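Local coordinates for protein hydrazine synthase subunit gamma (Candidatus Kuenenia stuttgartiensis, PDB 5C2V) that reduces nitric oxide to hydroxylamine, the first half-reaction of hydrazine synthesis from nitric oxide and ammonium, and binds two c-type hemes, at residues L18-P23 against P141-A146. Sequence-based numbering, arbitrary orientation.
Sequences LGREEP and PMRLEA
The carbonyl oxygen of Arg20 receives the shortest bond of this contact, 2.9 Å from NH2 of Arg143. The N-H points almost straight at it (169°), and the donor lies in the carbonyl plane on a lone pair of the oxygen. One residue back along the loop, the O of Gly19 takes a more bent bond from NE of Arg143 at 3.0 Å, the oxygen lying slightly out of the guanidinium plane. Two successive carbonyls thus sit along one edge of the guanidinium and fix its rotation, an edge presented to them by a bend in the arginine chain (chi3 -86°). The remaining nitrogen, NH1, is bonded to Gln49, so all three nitrogens of this buried group have a partner. The aliphatic half of the same side chain is also used: CB of Leu18 rests on CG of Arg143 at 3.8 Å. Beyond it CD1 of Leu18 reaches the helix surface, 3.9 Å from CG of Met142 and 4.0 Å from CB of Ala146, where Tyr45 of helix 43-51 packs against both Leu18 and Ala146. The CB of Arg20 points away from the helix, and its guanidinium forms a salt bridge with Glu137 of the same chain, while the Glu22 carboxylate is held by the backbone N of Glu137 and by Lys162, both of the alpha subunit. The loop segment 18-23, between strand 4-10 and helix 26-30, is thereby tied to the first turns of helix 141-152, probably in the heme 1 lobe, the Arg143 side chain about 10 Å from that heme.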
ATOM      1  N   LEU C  18      -0.953 -42.335 -33.266  1.00 41.96           N
ATOM      2  CA  LEU C  18      -1.018 -41.546 -34.490  1.00 42.59           C
ATOM      3  C   LEU C  18      -0.520 -40.127 -34.246  1.00 55.59           C
ATOM      4  O   LEU C  18      -0.676 -39.587 -33.152  1.00 49.30           O
ATOM      5  CB  LEU C  18      -2.448 -41.515 -35.035  1.00 58.03           C
ATOM      6  CG  LEU C  18      -3.087 -42.864 -35.371  1.00 64.17           C
ATOM      7  CD1 LEU C  18      -4.541 -42.682 -35.773  1.00 52.96           C
ATOM      8  CD2 LEU C  18      -2.309 -43.572 -36.468  1.00 46.26           C
ATOM      9  N   GLY C  19       0.075 -39.528 -35.271  1.00 53.24           N
ATOM     10  CA  GLY C  19       0.613 -38.185 -35.158  1.00 40.53           C
ATOM     11  C   GLY C  19      -0.456 -37.111 -35.126  1.00 63.26           C
ATOM     12  O   GLY C  19      -1.652 -37.404 -35.168  1.00 54.87           O
ATOM     13  N   ARG C  20      -0.018 -35.859 -35.043  1.00 59.47           N
ATOM     14  CA  ARG C  20      -0.929 -34.721 -35.010  1.00 45.06           C
ATOM     15  C   ARG C  20      -1.557 -34.458 -36.374  1.00 48.59           C
ATOM     16  O   ARG C  20      -2.778 -34.348 -36.495  1.00 52.64           O
ATOM     17  CB  ARG C  20      -0.189 -33.469 -34.536  1.00 59.19           C
ATOM     18  CG  ARG C  20      -1.070 -32.244 -34.383  1.00 40.84           C
ATOM     19  CD  ARG C  20      -0.230 -31.011 -34.110  1.00 59.92           C
ATOM     20  NE  ARG C  20      -1.046 -29.858 -33.747  1.00 63.49           N
ATOM     21  CZ  ARG C  20      -0.556 -28.645 -33.514  1.00 49.27           C
ATOM     22  NH1 ARG C  20       0.746 -28.425 -33.612  1.00 53.44           N
ATOM     23  NH2 ARG C  20      -1.370 -27.652 -33.185  1.00 48.08           N
ATOM     24  N   GLU C  21      -0.702 -34.364 -37.390  1.00 57.58           N
ATOM     25  CA  GLU C  21      -1.111 -34.051 -38.757  1.00 49.34           C
ATOM     26  C   GLU C  21      -1.917 -32.754 -38.828  1.00 51.41           C
ATOM     27  O   GLU C  21      -1.567 -31.765 -38.184  1.00 68.18           O
ATOM     28  CB  GLU C  21      -1.910 -35.212 -39.356  1.00 51.18           C
ATOM     29  CG  GLU C  21      -1.163 -36.538 -39.340  1.00 56.70           C
ATOM     30  CD  GLU C  21      -1.773 -37.567 -40.272  1.00 60.39           C
ATOM     31  OE1 GLU C  21      -2.302 -38.583 -39.775  1.00 60.24           O
ATOM     32  OE2 GLU C  21      -1.715 -37.361 -41.502  1.00 58.41           O
ATOM     33  N   GLU C  22      -2.992 -32.760 -39.611  1.00 54.90           N
ATOM     34  CA  GLU C  22      -3.804 -31.562 -39.799  1.00 50.07           C
ATOM     35  C   GLU C  22      -5.204 -31.726 -39.214  1.00 52.63           C
ATOM     36  O   GLU C  22      -5.982 -32.561 -39.676  1.00 69.09           O
ATOM     37  CB  GLU C  22      -3.899 -31.209 -41.285  1.00 34.43           C
ATOM     38  CG  GLU C  22      -4.739 -29.974 -41.582  1.00 48.19           C
ATOM     39  CD  GLU C  22      -4.114 -28.698 -41.050  1.00 70.41           C
ATOM     40  OE1 GLU C  22      -4.708 -28.073 -40.145  1.00 56.92           O
ATOM     41  OE2 GLU C  22      -3.029 -28.315 -41.539  1.00 57.31           O
ATOM     42  N   PRO C  23      -5.524 -30.926 -38.185  1.00 60.55           N
ATOM     43  CA  PRO C  23      -6.833 -30.914 -37.522  1.00 55.03           C
ATOM     44  C   PRO C  23      -7.970 -30.562 -38.472  1.00 50.47           C
ATOM     45  O   PRO C  23      -7.816 -29.695 -39.332  1.00 52.50           O
ATOM     46  CB  PRO C  23      -6.674 -29.832 -36.449  1.00 47.38           C
ATOM     47  CG  PRO C  23      -5.214 -29.750 -36.204  1.00 48.71           C
ATOM     48  CD  PRO C  23      -4.571 -30.018 -37.529  1.00 57.69           C
ATOM     49  N   PRO C 141      -8.280 -36.212 -39.474  1.00 57.49           N
ATOM     50  CA  PRO C 141      -9.173 -37.216 -40.068  1.00 52.75           C
ATOM     51  C   PRO C 141      -8.848 -38.637 -39.606  1.00 53.07           C
ATOM     52  O   PRO C 141      -9.751 -39.408 -39.267  1.00 47.71           O
ATOM     53  CB  PRO C 141      -8.918 -37.068 -41.570  1.00 48.09           C
ATOM     54  CG  PRO C 141      -8.454 -35.668 -41.738  1.00 51.62           C
ATOM     55  CD  PRO C 141      -7.681 -35.332 -40.496  1.00 53.68           C
ATOM     56  N   MET C 142      -7.559 -38.958 -39.581  1.00 40.99           N
ATOM     57  CA  MET C 142      -7.095 -40.294 -39.228  1.00 35.93           C
ATOM     58  C   MET C 142      -7.446 -40.662 -37.789  1.00 57.16           C
ATOM     59  O   MET C 142      -7.980 -41.740 -37.530  1.00 59.68           O
ATOM     60  CB  MET C 142      -5.585 -40.402 -39.439  1.00 53.58           C
ATOM     61  CG  MET C 142      -5.071 -41.827 -39.546  1.00 76.62           C
ATOM     62  SD  MET C 142      -5.729 -42.677 -40.994  1.00 74.20           S
ATOM     63  CE  MET C 142      -4.911 -44.264 -40.859  1.00 73.34           C
ATOM     64  N   ARG C 143      -7.142 -39.762 -36.857  1.00 49.06           N
ATOM     65  CA  ARG C 143      -7.401 -40.014 -35.443  1.00 45.65           C
ATOM     66  C   ARG C 143      -8.896 -40.123 -35.159  1.00 38.34           C
ATOM     67  O   ARG C 143      -9.324 -40.940 -34.337  1.00 48.01           O
ATOM     68  CB  ARG C 143      -6.769 -38.917 -34.579  1.00 50.42           C
ATOM     69  CG  ARG C 143      -5.259 -39.057 -34.436  1.00 58.08           C
ATOM     70  CD  ARG C 143      -4.672 -38.085 -33.420  1.00 51.29           C
ATOM     71  NE  ARG C 143      -4.376 -36.778 -34.000  1.00 58.14           N
ATOM     72  CZ  ARG C 143      -5.005 -35.653 -33.678  1.00 48.77           C
ATOM     73  NH1 ARG C 143      -5.970 -35.667 -32.767  1.00 29.42           N
ATOM     74  NH2 ARG C 143      -4.663 -34.512 -34.260  1.00 36.18           N
ATOM     75  N   LEU C 144      -9.690 -39.308 -35.845  1.00 42.17           N
ATOM     76  CA  LEU C 144     -11.139 -39.378 -35.710  1.00 48.39           C
ATOM     77  C   LEU C 144     -11.655 -40.725 -36.205  1.00 52.25           C
ATOM     78  O   LEU C 144     -12.425 -41.392 -35.514  1.00 44.06           O
ATOM     79  CB  LEU C 144     -11.817 -38.240 -36.474  1.00 39.65           C
ATOM     80  CG  LEU C 144     -13.347 -38.224 -36.398  1.00 50.26           C
ATOM     81  CD1 LEU C 144     -13.815 -38.260 -34.950  1.00 37.76           C
ATOM     82  CD2 LEU C 144     -13.915 -37.009 -37.117  1.00 33.43           C
ATOM     83  N   GLU C 145     -11.217 -41.122 -37.398  1.00 44.83           N
ATOM     84  CA  GLU C 145     -11.628 -42.400 -37.971  1.00 60.47           C
ATOM     85  C   GLU C 145     -11.244 -43.563 -37.060  1.00 58.07           C
ATOM     86  O   GLU C 145     -12.022 -44.496 -36.874  1.00 51.78           O
ATOM     87  CB  GLU C 145     -11.013 -42.598 -39.358  1.00 52.32           C
ATOM     88  CG  GLU C 145     -11.456 -43.882 -40.043  1.00 71.58           C
ATOM     89  CD  GLU C 145     -10.802 -44.087 -41.394  1.00 80.31           C
ATOM     90  OE1 GLU C 145      -9.985 -43.233 -41.798  1.00 87.42           O
ATOM     91  OE2 GLU C 145     -11.107 -45.104 -42.052  1.00 69.07           O
ATOM     92  N   ALA C 146     -10.044 -43.494 -36.491  1.00 55.78           N
ATOM     93  CA  ALA C 146      -9.570 -44.521 -35.568  1.00 42.00           C
ATOM     94  C   ALA C 146     -10.447 -44.582 -34.321  1.00 51.73           C
ATOM     95  O   ALA C 146     -10.804 -45.665 -33.848  1.00 52.97           O
ATOM     96  CB  ALA C 146      -8.121 -44.264 -35.187  1.00 42.97           C
TER